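Local structure of malate dehydrogenase (Entamoeba histolytica, 3I0P) at residues M115-N120 with S259-A264; R119-F124 with L282-I287; G144-S149 with N268-E273; N164-G169 with S251-I256. The protein probably catalyses the reversible, NAD-dependent oxidation of malate to oxaloacetate. All blocks are in the same frame, centred on the assembly; numbering follows the deposited sequence.

Interaction 1: residues M115-N120 with S259-A264; sequences MVVVRN and SCLSIA
R119 sets its CG between its own backbone N and carbonyl carbon (chi1 76°), and the chain then runs extended to NE. This brings the guanidinium to the carbonyl of S262. Here strand 113-121 of the mixed sheet meets the loop between helices 244-259 and 269-277. R119 NH1 donates a hydrogen bond of 2.9 Å to S262 O, with an N-H...O angle of 158°. The oxygen lies at the edge of the guanidinium, in its plane, while NH1 is tilted from the plane of the carbonyl. The aliphatic part of R119 lies alongside: CB meets A264 CB at 3.8 Å, and CD passes I263 O at 3.4 Å. S262 OG lies 2.9 Å from V118 O, at best a weak bond, since S258 O competes weakly for the same proton. Toward the start of the segment the contact turns apolar. V117 CG2 rests on S262 CB at 3.7 Å, and M115 CE touches L261 CD1 at 3.6 Å, the two side chains crossing at about a right angle. The second subunit borders this end, with its M113 on M115 and its F294 on V117. The chemistry implies a two-part join: hydrophobic packing at M115 and V117, and at R119 a positive charge held by a neutral backbone carbonyl.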
# COMPACT_ATOMS: atom_id res chain seq x y z
N MET A 115 -7.74 13.12 8.47
CA MET A 115 -7.07 13.17 7.17
C MET A 115 -6.92 14.60 6.68
O MET A 115 -7.90 15.36 6.60
CB MET A 115 -7.81 12.34 6.12
CG MET A 115 -7.13 12.37 4.76
SD MET A 115 -7.62 10.99 3.70
CE MET A 115 -6.66 11.34 2.24
N VAL A 116 -5.69 14.97 6.36
CA VAL A 116 -5.43 16.30 5.85
C VAL A 116 -4.73 16.15 4.53
O VAL A 116 -3.77 15.38 4.43
CB VAL A 116 -4.61 17.13 6.83
CG1 VAL A 116 -4.14 18.41 6.19
CG2 VAL A 116 -5.44 17.43 8.07
N VAL A 117 -5.22 16.84 3.51
CA VAL A 117 -4.56 16.84 2.20
C VAL A 117 -4.01 18.22 1.85
O VAL A 117 -4.49 19.24 2.35
CB VAL A 117 -5.47 16.27 1.07
CG1 VAL A 117 -5.80 14.81 1.33
CG2 VAL A 117 -6.75 17.10 0.92
N VAL A 118 -2.99 18.25 0.99
CA VAL A 118 -2.31 19.49 0.65
C VAL A 118 -2.17 19.63 -0.86
O VAL A 118 -1.83 18.66 -1.54
CB VAL A 118 -0.89 19.57 1.30
CG1 VAL A 118 -0.23 20.88 0.96
CG2 VAL A 118 -0.97 19.38 2.82
N ARG A 119 -2.46 20.83 -1.37
CA ARG A 119 -2.11 21.24 -2.73
C ARG A 119 -1.11 22.42 -2.73
O ARG A 119 -0.93 23.08 -1.69
CB ARG A 119 -3.36 21.60 -3.55
CG ARG A 119 -3.96 22.96 -3.22
CD ARG A 119 -4.82 23.53 -4.37
NE ARG A 119 -5.61 24.66 -3.90
CZ ARG A 119 -6.89 24.60 -3.51
NH1 ARG A 119 -7.58 23.47 -3.56
NH2 ARG A 119 -7.49 25.70 -3.08
N ASN A 120 -0.49 22.67 -3.88
CA ASN A 120 0.40 23.83 -4.06
C ASN A 120 1.50 23.86 -2.99
O ASN A 120 1.72 24.85 -2.29
CB ASN A 120 -0.44 25.13 -4.13
CG ASN A 120 0.41 26.41 -4.31
OD1 ASN A 120 1.43 26.44 -4.99
ND2 ASN A 120 -0.05 27.49 -3.68
N SER A 259 -3.24 14.25 -5.11
CA SER A 259 -3.75 15.33 -5.98
C SER A 259 -5.28 15.52 -6.06
O SER A 259 -5.77 16.65 -6.14
CB SER A 259 -3.17 15.20 -7.39
OG SER A 259 -3.45 13.93 -7.94
N CYS A 260 -6.04 14.43 -6.03
CA CYS A 260 -7.46 14.51 -6.37
C CYS A 260 -8.33 15.11 -5.29
O CYS A 260 -9.37 15.70 -5.58
CB CYS A 260 -8.00 13.14 -6.78
SG CYS A 260 -7.39 12.65 -8.39
N LEU A 261 -7.91 14.96 -4.04
CA LEU A 261 -8.67 15.50 -2.92
C LEU A 261 -8.36 16.97 -2.66
O LEU A 261 -9.24 17.73 -2.28
CB LEU A 261 -8.49 14.62 -1.68
CG LEU A 261 -9.08 13.20 -1.78
CD1 LEU A 261 -8.49 12.27 -0.73
CD2 LEU A 261 -10.60 13.19 -1.70
N SER A 262 -7.12 17.39 -2.89
CA SER A 262 -6.70 18.77 -2.67
C SER A 262 -6.68 19.65 -3.94
O SER A 262 -6.46 20.86 -3.84
CB SER A 262 -5.29 18.78 -2.06
OG SER A 262 -4.37 18.16 -2.95
N ILE A 263 -6.92 19.05 -5.11
CA ILE A 263 -6.76 19.71 -6.43
C ILE A 263 -5.32 20.20 -6.71
O ILE A 263 -5.09 21.38 -7.00
CB ILE A 263 -7.81 20.84 -6.72
CG1 ILE A 263 -9.16 20.55 -6.05
CG2 ILE A 263 -8.00 21.01 -8.22
CD1 ILE A 263 -10.17 21.71 -6.13
N ALA A 264 -4.36 19.29 -6.63
CA ALA A 264 -2.95 19.59 -6.90
C ALA A 264 -2.61 19.14 -8.30
O ALA A 264 -3.33 18.33 -8.88
CB ALA A 264 -2.05 18.87 -5.90

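Interaction 2: residues R119-F124 with L282-I287; sequences RNSTHF and LGHFFI. With NAD (nicotinamide-adenine-dinucleotide), chain B.
S121 OG is gripped by two groups. It shares a hydrogen bond of 2.9 Å with H284 NE2, in which either atom could be the donor, and it also bonds N96 ND2. OG stands anti to the backbone N of S121 (chi1 -171°), on the side of the imidazole. T122 O lies at the edge of the H284 ring, in its plane, and takes a weak bond from NE2 at 3.3 Å. The other nitrogen, H284 ND1, bonds T145 OG1, so both ends of the imidazole are tied. F124 lies over one face of this ring in an offset stack. The centroids are 4.7 Å apart and the planes are 27° from parallel. F124 CE1 also meets F286 CE1 at 3.9 Å. L282 CD1 packs against the backbone of T122 and H123. The backbones pair where S121 N reaches L282 O at 3.0 Å and L282 N reaches S121 O at 2.9 Å. Beyond the pair, the amide N7N of NAD sits over a face of the H123 ring, 3.3 Å from H123 NE2, while H123 ND1 bonds Y59 OH. Opposite L282 the other strand carries an extra residue, N120 beside S121, a G1 beta bulge that ends an antiparallel strand pair beside the nicotinamide site.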
# COMPACT_ATOMS: atom_id res chain seq x y z
N ARG A 119 -2.46 20.83 -1.37
CA ARG A 119 -2.11 21.24 -2.73
C ARG A 119 -1.11 22.42 -2.73
O ARG A 119 -0.93 23.08 -1.69
CB ARG A 119 -3.36 21.60 -3.55
CG ARG A 119 -3.96 22.96 -3.22
CD ARG A 119 -4.82 23.53 -4.37
NE ARG A 119 -5.61 24.66 -3.90
CZ ARG A 119 -6.89 24.60 -3.51
NH1 ARG A 119 -7.58 23.47 -3.56
NH2 ARG A 119 -7.49 25.70 -3.08
N ASN A 120 -0.49 22.67 -3.88
CA ASN A 120 0.40 23.83 -4.06
C ASN A 120 1.50 23.86 -2.99
O ASN A 120 1.72 24.85 -2.29
CB ASN A 120 -0.44 25.13 -4.13
CG ASN A 120 0.41 26.41 -4.31
OD1 ASN A 120 1.43 26.44 -4.99
ND2 ASN A 120 -0.05 27.49 -3.68
N SER A 121 2.17 22.72 -2.86
CA SER A 121 3.27 22.54 -1.92
C SER A 121 4.55 22.19 -2.68
O SER A 121 4.56 22.13 -3.92
CB SER A 121 2.93 21.45 -0.91
OG SER A 121 3.89 21.39 0.14
N THR A 122 5.63 21.95 -1.95
CA THR A 122 6.91 21.61 -2.56
C THR A 122 7.47 20.35 -1.91
O THR A 122 6.82 19.75 -1.06
CB THR A 122 7.92 22.78 -2.46
OG1 THR A 122 8.09 23.16 -1.08
CG2 THR A 122 7.45 23.99 -3.27
N HIS A 123 8.67 19.95 -2.34
CA HIS A 123 9.34 18.75 -1.85
C HIS A 123 9.32 18.67 -0.33
O HIS A 123 9.63 19.64 0.37
CB HIS A 123 10.78 18.70 -2.37
CG HIS A 123 11.36 17.33 -2.40
ND1 HIS A 123 12.14 16.83 -1.38
CD2 HIS A 123 11.27 16.34 -3.32
CE1 HIS A 123 12.51 15.59 -1.68
NE2 HIS A 123 11.99 15.27 -2.84
N PHE A 124 8.93 17.51 0.19
CA PHE A 124 8.73 17.37 1.63
C PHE A 124 9.68 16.39 2.30
O PHE A 124 9.44 15.94 3.42
CB PHE A 124 7.23 17.15 1.95
CG PHE A 124 6.75 15.71 1.87
CD1 PHE A 124 5.46 15.41 2.27
CD2 PHE A 124 7.57 14.68 1.42
CE1 PHE A 124 4.98 14.09 2.23
CE2 PHE A 124 7.11 13.36 1.38
CZ PHE A 124 5.80 13.07 1.78
N LEU A 282 3.18 20.61 -5.91
CA LEU A 282 2.90 19.19 -5.61
C LEU A 282 1.76 19.02 -4.61
O LEU A 282 1.37 19.98 -3.93
CB LEU A 282 4.13 18.53 -4.98
CG LEU A 282 5.45 18.39 -5.73
CD1 LEU A 282 6.51 17.96 -4.76
CD2 LEU A 282 5.34 17.38 -6.83
N GLY A 283 1.27 17.79 -4.48
CA GLY A 283 0.31 17.44 -3.45
C GLY A 283 0.86 16.42 -2.45
O GLY A 283 1.85 15.73 -2.73
N HIS A 284 0.21 16.36 -1.28
CA HIS A 284 0.54 15.42 -0.21
C HIS A 284 -0.76 15.00 0.48
O HIS A 284 -1.74 15.74 0.46
CB HIS A 284 1.40 16.07 0.88
CG HIS A 284 2.50 16.96 0.40
ND1 HIS A 284 3.40 16.59 -0.59
CD2 HIS A 284 2.91 18.18 0.83
CE1 HIS A 284 4.28 17.56 -0.76
NE2 HIS A 284 4.01 18.53 0.09
N PHE A 285 -0.74 13.83 1.12
CA PHE A 285 -1.83 13.42 2.02
C PHE A 285 -1.27 12.86 3.32
O PHE A 285 -0.17 12.31 3.35
CB PHE A 285 -2.76 12.40 1.37
CG PHE A 285 -2.15 11.04 1.18
CD1 PHE A 285 -2.38 10.03 2.10
CD2 PHE A 285 -1.36 10.77 0.06
CE1 PHE A 285 -1.83 8.75 1.92
CE2 PHE A 285 -0.80 9.50 -0.12
CZ PHE A 285 -1.03 8.49 0.80
N PHE A 286 -2.06 13.01 4.39
CA PHE A 286 -1.66 12.57 5.73
C PHE A 286 -2.87 12.01 6.47
O PHE A 286 -3.86 12.72 6.66
CB PHE A 286 -1.06 13.73 6.52
CG PHE A 286 0.05 14.43 5.81
CD1 PHE A 286 1.34 13.92 5.83
CD2 PHE A 286 -0.19 15.61 5.10
CE1 PHE A 286 2.37 14.54 5.16
CE2 PHE A 286 0.83 16.25 4.43
CZ PHE A 286 2.13 15.71 4.46
N ILE A 287 -2.76 10.74 6.86
CA ILE A 287 -3.82 10.05 7.57
C ILE A 287 -3.32 9.66 8.96
O ILE A 287 -2.22 9.15 9.10
CB ILE A 287 -4.27 8.77 6.82
CG1 ILE A 287 -4.85 9.12 5.45
CG2 ILE A 287 -5.30 7.95 7.64
CD1 ILE A 287 -5.32 7.90 4.67
PA NAD B . 14.16 1.66 0.37
O1A NAD B . 15.45 2.16 0.96
O2A NAD B . 14.23 0.72 -0.79
O5B NAD B . 13.35 0.96 1.57
C5B NAD B . 13.18 1.66 2.82
C4B NAD B . 12.11 1.02 3.71
O4B NAD B . 12.16 -0.42 3.65
C3B NAD B . 12.30 1.36 5.18
O3B NAD B . 11.00 1.37 5.80
C2B NAD B . 13.12 0.21 5.71
O2B NAD B . 12.92 0.02 7.11
C1B NAD B . 12.57 -0.96 4.92
N9A NAD B . 13.52 -2.08 4.70
C8A NAD B . 14.68 -2.05 4.03
N7A NAD B . 15.22 -3.29 4.04
C5A NAD B . 14.38 -4.10 4.72
C6A NAD B . 14.39 -5.46 5.06
N6A NAD B . 15.42 -6.27 4.70
N1A NAD B . 13.37 -5.98 5.78
C2A NAD B . 12.34 -5.21 6.17
N3A NAD B . 12.30 -3.91 5.85
C4A NAD B . 13.31 -3.33 5.13
O3 NAD B . 13.16 2.89 0.02
PN NAD B . 13.31 4.02 -1.15
O1N NAD B . 12.17 3.81 -2.12
O2N NAD B . 14.73 4.08 -1.65
O5D NAD B . 13.03 5.39 -0.38
C5D NAD B . 14.06 6.03 0.39
C4D NAD B . 13.59 7.39 0.88
O4D NAD B . 13.33 8.27 -0.22
C3D NAD B . 12.29 7.30 1.67
O3D NAD B . 12.50 7.91 2.95
C2D NAD B . 11.25 8.04 0.82
O2D NAD B . 10.27 8.80 1.56
C1D NAD B . 12.12 8.99 0.03
N1N NAD B . 11.47 9.43 -1.20
C2N NAD B . 10.93 10.68 -1.22
C3N NAD B . 10.30 11.15 -2.38
C7N NAD B . 9.70 12.52 -2.42
O7N NAD B . 9.15 12.90 -3.45
N7N NAD B . 9.77 13.30 -1.34
C4N NAD B . 10.23 10.32 -3.50
C5N NAD B . 10.78 9.04 -3.45
C6N NAD B . 11.40 8.61 -2.27

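Interaction 3: residues G144-S149 with N268-E273; sequences GTNARS and NHIEEE. With NAD (nicotinamide-adenine-dinucleotide), chain B.
The loop that leaves strand 139-145 beside the nicotinamide of NAD meets the beginning of helix 269-277, with R148 against E271 and I270 against N146 and A147. The R148 and E271 side chains run alongside one another in the same direction. E271 OE1 sits over one face of the guanidinium, offset toward its rim, and is 3.1 Å from R148 NH2. The oxygen stands far out of the guanidinium plane, so this salt bridge is an attraction of charges and no hydrogen bond is made. The R148 chain bends at chi3 (-72°) and the E271 chain at chi2 (59°), which brings the two flat groups into this face-on arrangement. E271 OE2 also lies close to E275 OE2, so R148 may ease the repulsion between these like charges.

Nearer the backbone, I270 CD1 packs on A147 O at 3.3 Å and on N146 CG at 3.9 Å. The N146 amide is held from several sides: OD1 accepts from G283 N, and ND2 donates to N265 O and E255 OE1. S149 OG lies 3.3 Å from N268 N, but the angle is too poor for a hydrogen bond; this hydroxyl bonds I160 O instead. On the helix side, N268 ND2 donates to E272 OE2 at 2.8 Å, meeting it from above the carboxylate plane. The backbone bond from E272 N to N268 O spans the same turn. On the cofactor side, T145 CG2 approaches O7N of NAD at 3.7 Å, and A147 CB lies near the same oxygen. The arrangement is that of a cofactor-site loop at the end of a sheet strand, backed by a helix on the side away from the nicotinamide.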
# COMPACT_ATOMS: atom_id res chain seq x y z
N GLY A 144 1.88 10.24 2.08
CA GLY A 144 2.53 10.14 0.78
C GLY A 144 2.51 11.46 0.04
O GLY A 144 1.93 12.45 0.50
N THR A 145 3.15 11.47 -1.13
CA THR A 145 3.28 12.67 -1.93
C THR A 145 3.37 12.24 -3.38
O THR A 145 3.83 11.13 -3.65
CB THR A 145 4.56 13.50 -1.55
OG1 THR A 145 4.58 14.74 -2.27
CG2 THR A 145 5.84 12.74 -1.84
N ASN A 146 2.91 13.07 -4.31
CA ASN A 146 3.28 12.84 -5.70
C ASN A 146 4.58 13.57 -6.03
O ASN A 146 5.09 14.32 -5.19
CB ASN A 146 2.14 13.13 -6.70
CG ASN A 146 1.59 14.56 -6.62
OD1 ASN A 146 2.07 15.42 -5.87
ND2 ASN A 146 0.55 14.81 -7.42
N ALA A 147 5.13 13.33 -7.21
CA ALA A 147 6.38 13.92 -7.63
C ALA A 147 6.40 13.99 -9.16
O ALA A 147 5.52 13.41 -9.80
CB ALA A 147 7.56 13.11 -7.11
N ARG A 148 7.37 14.69 -9.73
CA ARG A 148 7.48 14.80 -11.19
C ARG A 148 7.62 13.43 -11.86
O ARG A 148 8.23 12.52 -11.29
CB ARG A 148 8.64 15.72 -11.60
CG ARG A 148 10.04 15.12 -11.45
CD ARG A 148 11.11 16.09 -11.93
NE ARG A 148 11.12 16.24 -13.39
CZ ARG A 148 12.07 16.88 -14.08
NH1 ARG A 148 13.10 17.45 -13.44
NH2 ARG A 148 11.99 16.96 -15.40
N SER A 149 7.05 13.30 -13.05
CA SER A 149 7.09 12.07 -13.83
C SER A 149 8.51 11.49 -13.96
O SER A 149 9.44 12.17 -14.42
CB SER A 149 6.49 12.29 -15.21
OG SER A 149 5.24 12.94 -15.09
N ASN A 268 2.30 14.40 -15.46
CA ASN A 268 3.02 15.34 -16.33
C ASN A 268 2.82 16.84 -16.03
O ASN A 268 3.67 17.65 -16.37
CB ASN A 268 2.71 15.05 -17.81
CG ASN A 268 1.24 15.30 -18.17
OD1 ASN A 268 0.32 14.79 -17.51
ND2 ASN A 268 1.01 16.07 -19.23
N HIS A 269 1.70 17.20 -15.39
CA HIS A 269 1.42 18.60 -15.08
C HIS A 269 2.38 19.22 -14.07
O HIS A 269 2.55 20.43 -14.04
CB HIS A 269 -0.02 18.80 -14.60
CG HIS A 269 -1.05 18.38 -15.61
ND1 HIS A 269 -1.57 19.24 -16.54
CD2 HIS A 269 -1.65 17.18 -15.82
CE1 HIS A 269 -2.45 18.60 -17.29
NE2 HIS A 269 -2.52 17.35 -16.87
N ILE A 270 3.00 18.40 -13.22
CA ILE A 270 3.96 18.94 -12.26
C ILE A 270 5.11 19.64 -13.00
O ILE A 270 5.35 20.84 -12.79
CB ILE A 270 4.47 17.87 -11.25
CG1 ILE A 270 3.31 17.37 -10.37
CG2 ILE A 270 5.57 18.45 -10.37
CD1 ILE A 270 3.53 16.04 -9.68
N GLU A 271 5.80 18.91 -13.87
CA GLU A 271 6.90 19.44 -14.66
C GLU A 271 6.45 20.54 -15.63
O GLU A 271 7.10 21.59 -15.74
CB GLU A 271 7.62 18.31 -15.41
CG GLU A 271 8.67 18.75 -16.44
CD GLU A 271 9.80 19.58 -15.85
OE1 GLU A 271 10.20 19.35 -14.69
OE2 GLU A 271 10.31 20.47 -16.57
N GLU A 272 5.33 20.29 -16.32
CA GLU A 272 4.76 21.26 -17.27
C GLU A 272 4.47 22.62 -16.65
O GLU A 272 4.78 23.65 -17.26
CB GLU A 272 3.52 20.68 -17.96
CG GLU A 272 3.87 19.66 -19.04
CD GLU A 272 2.65 18.97 -19.64
OE1 GLU A 272 1.52 19.51 -19.54
OE2 GLU A 272 2.84 17.89 -20.24
N GLU A 273 3.87 22.63 -15.46
CA GLU A 273 3.56 23.88 -14.75
C GLU A 273 4.81 24.54 -14.14
O GLU A 273 4.81 25.75 -13.90
CB GLU A 273 2.48 23.68 -13.69
CG GLU A 273 1.12 23.25 -14.22
CD GLU A 273 0.50 24.26 -15.18
OE1 GLU A 273 0.11 25.36 -14.75
OE2 GLU A 273 0.40 23.92 -16.38
PA NAD B . 14.16 1.66 0.37
O1A NAD B . 15.45 2.16 0.96
O2A NAD B . 14.23 0.72 -0.79
O5B NAD B . 13.35 0.96 1.57
C5B NAD B . 13.18 1.66 2.82
C4B NAD B . 12.11 1.02 3.71
O4B NAD B . 12.16 -0.42 3.65
C3B NAD B . 12.30 1.36 5.18
O3B NAD B . 11.00 1.37 5.80
C2B NAD B . 13.12 0.21 5.71
O2B NAD B . 12.92 0.02 7.11
C1B NAD B . 12.57 -0.96 4.92
N9A NAD B . 13.52 -2.08 4.70
C8A NAD B . 14.68 -2.05 4.03
N7A NAD B . 15.22 -3.29 4.04
C5A NAD B . 14.38 -4.10 4.72
C6A NAD B . 14.39 -5.46 5.06
N6A NAD B . 15.42 -6.27 4.70
N1A NAD B . 13.37 -5.98 5.78
C2A NAD B . 12.34 -5.21 6.17
N3A NAD B . 12.30 -3.91 5.85
C4A NAD B . 13.31 -3.33 5.13
O3 NAD B . 13.16 2.89 0.02
PN NAD B . 13.31 4.02 -1.15
O1N NAD B . 12.17 3.81 -2.12
O2N NAD B . 14.73 4.08 -1.65
O5D NAD B . 13.03 5.39 -0.38
C5D NAD B . 14.06 6.03 0.39
C4D NAD B . 13.59 7.39 0.88
O4D NAD B . 13.33 8.27 -0.22
C3D NAD B . 12.29 7.30 1.67
O3D NAD B . 12.50 7.91 2.95
C2D NAD B . 11.25 8.04 0.82
O2D NAD B . 10.27 8.80 1.56
C1D NAD B . 12.12 8.99 0.03
N1N NAD B . 11.47 9.43 -1.20
C2N NAD B . 10.93 10.68 -1.22
C3N NAD B . 10.30 11.15 -2.38
C7N NAD B . 9.70 12.52 -2.42
O7N NAD B . 9.15 12.90 -3.45
N7N NAD B . 9.77 13.30 -1.34
C4N NAD B . 10.23 10.32 -3.50
C5N NAD B . 10.78 9.04 -3.45
C6N NAD B . 11.40 8.61 -2.27

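Interaction 4: residues N164-G169 with S251-I256; sequences NPLAIG and SEFVEI. With NAD (nicotinamide-adenine-dinucleotide), chain B.
The amide of N164 meets two acceptors from 251-256 near its own plane, and ND2 donates to both. N164 ND2 reaches E255 OE2 at 2.8 Å and S251 O at 3.1 Å. Both bonds are nearly straight, at 166° and 169°. OE2 is met on its anti side, somewhat out of the carboxylate plane. S251 O is met from above its carbonyl plane, and it also accepts the helical bond from E255 N. The F253 ring is touched obliquely by L166 CD1, 4.3 Å from F253 CE2.

E255 bends at chi2 (78°), which turns its carboxylate back to the amide. Its other oxygen, OE1, accepts from N146 ND2 and L267 N. So many donors would probably favour the ionised form of this buried acid. With both amide bonds in place, the rotation of N164 is fixed. V254 packs against CB of N164 and the backbone that follows: CG1 touches N164 CB at 3.5 Å and P165 O at 3.7 Å, and CG2 lies 4.2 Å from L166 CB. P165 turns away from the helix to the cofactor, where its CG packs on C3N of NAD at 3.5 Å. The second subunit is close by: its I168 packs on F253, and its I307 packs on E252. Helix 244-259 thus lies against the loop at N164 and P165 and against L166 of strand 166-170, which runs between strands 139-145 and 178-182.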
# COMPACT_ATOMS: atom_id res chain seq x y z
N ASN A 164 6.41 8.57 -6.14
CA ASN A 164 5.23 8.46 -5.30
C ASN A 164 5.40 7.57 -4.07
O ASN A 164 4.86 6.47 -4.01
CB ASN A 164 4.05 8.00 -6.16
CG ASN A 164 3.62 9.07 -7.15
OD1 ASN A 164 4.30 10.09 -7.30
ND2 ASN A 164 2.49 8.85 -7.83
N PRO A 165 6.15 8.07 -3.06
CA PRO A 165 6.39 7.24 -1.89
C PRO A 165 5.17 7.14 -0.99
O PRO A 165 4.29 8.02 -1.01
CB PRO A 165 7.54 7.95 -1.18
CG PRO A 165 7.36 9.37 -1.52
CD PRO A 165 6.78 9.39 -2.92
N LEU A 166 5.13 6.05 -0.24
CA LEU A 166 4.12 5.80 0.76
C LEU A 166 4.87 5.48 2.04
O LEU A 166 5.80 4.68 2.03
CB LEU A 166 3.28 4.60 0.33
CG LEU A 166 2.12 4.13 1.20
CD1 LEU A 166 1.04 5.19 1.28
CD2 LEU A 166 1.57 2.82 0.62
N ALA A 167 4.50 6.14 3.13
CA ALA A 167 5.07 5.84 4.44
C ALA A 167 3.96 5.46 5.40
O ALA A 167 2.87 6.03 5.35
CB ALA A 167 5.85 7.00 4.97
N ILE A 168 4.24 4.47 6.25
CA ILE A 168 3.29 3.95 7.23
C ILE A 168 4.00 3.81 8.57
O ILE A 168 4.95 3.03 8.69
CB ILE A 168 2.73 2.56 6.83
CG1 ILE A 168 2.09 2.61 5.45
CG2 ILE A 168 1.73 2.05 7.88
CD1 ILE A 168 2.16 1.29 4.73
N GLY A 169 3.56 4.59 9.56
CA GLY A 169 4.14 4.55 10.90
C GLY A 169 3.18 3.92 11.90
O GLY A 169 2.03 4.34 12.00
N SER A 251 1.36 3.12 -6.92
CA SER A 251 1.83 4.43 -7.39
C SER A 251 0.65 5.35 -7.72
O SER A 251 0.59 6.49 -7.25
CB SER A 251 2.74 4.23 -8.61
OG SER A 251 3.30 5.45 -9.08
N GLU A 252 -0.31 4.85 -8.50
CA GLU A 252 -1.49 5.65 -8.83
C GLU A 252 -2.33 6.01 -7.60
O GLU A 252 -2.80 7.15 -7.48
CB GLU A 252 -2.35 4.98 -9.90
CG GLU A 252 -3.51 5.87 -10.32
CD GLU A 252 -4.44 5.28 -11.35
OE1 GLU A 252 -4.16 4.20 -11.91
OE2 GLU A 252 -5.47 5.93 -11.60
N PHE A 253 -2.51 5.04 -6.70
CA PHE A 253 -3.16 5.26 -5.42
C PHE A 253 -2.57 6.49 -4.75
O PHE A 253 -3.29 7.44 -4.42
CB PHE A 253 -3.02 4.02 -4.52
CG PHE A 253 -3.35 4.26 -3.06
CD1 PHE A 253 -4.63 4.62 -2.66
CD2 PHE A 253 -2.37 4.11 -2.08
CE1 PHE A 253 -4.92 4.83 -1.31
CE2 PHE A 253 -2.65 4.31 -0.72
CZ PHE A 253 -3.93 4.67 -0.34
N VAL A 254 -1.25 6.49 -4.60
CA VAL A 254 -0.55 7.62 -4.00
C VAL A 254 -0.88 8.94 -4.72
O VAL A 254 -1.22 9.94 -4.09
CB VAL A 254 0.96 7.37 -3.93
CG1 VAL A 254 1.71 8.66 -3.58
CG2 VAL A 254 1.26 6.28 -2.90
N GLU A 255 -0.79 8.90 -6.05
CA GLU A 255 -1.07 10.05 -6.90
C GLU A 255 -2.46 10.64 -6.65
O GLU A 255 -2.61 11.86 -6.48
CB GLU A 255 -0.92 9.64 -8.36
CG GLU A 255 -1.00 10.80 -9.36
CD GLU A 255 0.29 11.59 -9.43
OE1 GLU A 255 0.21 12.82 -9.59
OE2 GLU A 255 1.39 10.98 -9.32
N ILE A 256 -3.48 9.77 -6.66
CA ILE A 256 -4.87 10.19 -6.47
C ILE A 256 -5.08 10.78 -5.09
O ILE A 256 -5.68 11.84 -4.95
CB ILE A 256 -5.84 9.03 -6.70
CG1 ILE A 256 -5.84 8.65 -8.18
CG2 ILE A 256 -7.24 9.38 -6.23
CD1 ILE A 256 -6.50 7.32 -8.44
PA NAD B . 14.16 1.66 0.37
O1A NAD B . 15.45 2.16 0.96
O2A NAD B . 14.23 0.72 -0.79
O5B NAD B . 13.35 0.96 1.57
C5B NAD B . 13.18 1.66 2.82
C4B NAD B . 12.11 1.02 3.71
O4B NAD B . 12.16 -0.42 3.65
C3B NAD B . 12.30 1.36 5.18
O3B NAD B . 11.00 1.37 5.80
C2B NAD B . 13.12 0.21 5.71
O2B NAD B . 12.92 0.02 7.11
C1B NAD B . 12.57 -0.96 4.92
N9A NAD B . 13.52 -2.08 4.70
C8A NAD B . 14.68 -2.05 4.03
N7A NAD B . 15.22 -3.29 4.04
C5A NAD B . 14.38 -4.10 4.72
C6A NAD B . 14.39 -5.46 5.06
N6A NAD B . 15.42 -6.27 4.70
N1A NAD B . 13.37 -5.98 5.78
C2A NAD B . 12.34 -5.21 6.17
N3A NAD B . 12.30 -3.91 5.85
C4A NAD B . 13.31 -3.33 5.13
O3 NAD B . 13.16 2.89 0.02
PN NAD B . 13.31 4.02 -1.15
O1N NAD B . 12.17 3.81 -2.12
O2N NAD B . 14.73 4.08 -1.65
O5D NAD B . 13.03 5.39 -0.38
C5D NAD B . 14.06 6.03 0.39
C4D NAD B . 13.59 7.39 0.88
O4D NAD B . 13.33 8.27 -0.22
C3D NAD B . 12.29 7.30 1.67
O3D NAD B . 12.50 7.91 2.95
C2D NAD B . 11.25 8.04 0.82
O2D NAD B . 10.27 8.80 1.56
C1D NAD B . 12.12 8.99 0.03
N1N NAD B . 11.47 9.43 -1.20
C2N NAD B . 10.93 10.68 -1.22
C3N NAD B . 10.30 11.15 -2.38
C7N NAD B . 9.70 12.52 -2.42
O7N NAD B . 9.15 12.90 -3.45
N7N NAD B . 9.77 13.30 -1.34
C4N NAD B . 10.23 10.32 -3.50
C5N NAD B . 10.78 9.04 -3.45
C6N NAD B . 11.40 8.61 -2.27

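From the N terminus, strand 113-121 starts both interaction 1 and interaction 2, which share R119 and N120. Strand 139-145 then starts interaction 3, and strand 166-170 starts interaction 4. Interaction 4 closes first, on helix 244-259, so it lies within the other three. Interaction 1 closes next, on the loop after that helix. Interaction 3 closes on helix 269-277, so it crosses interaction 1. Interaction 2 closes last, on strand 282-290, and encloses interaction 3. All four reach one mixed sheet, in which strand 282-290 lies between 113-121 and 139-145. Interactions 2, 3 and 4 border NAD; interactions 1, 3 and 4 have neighbours on the second subunit.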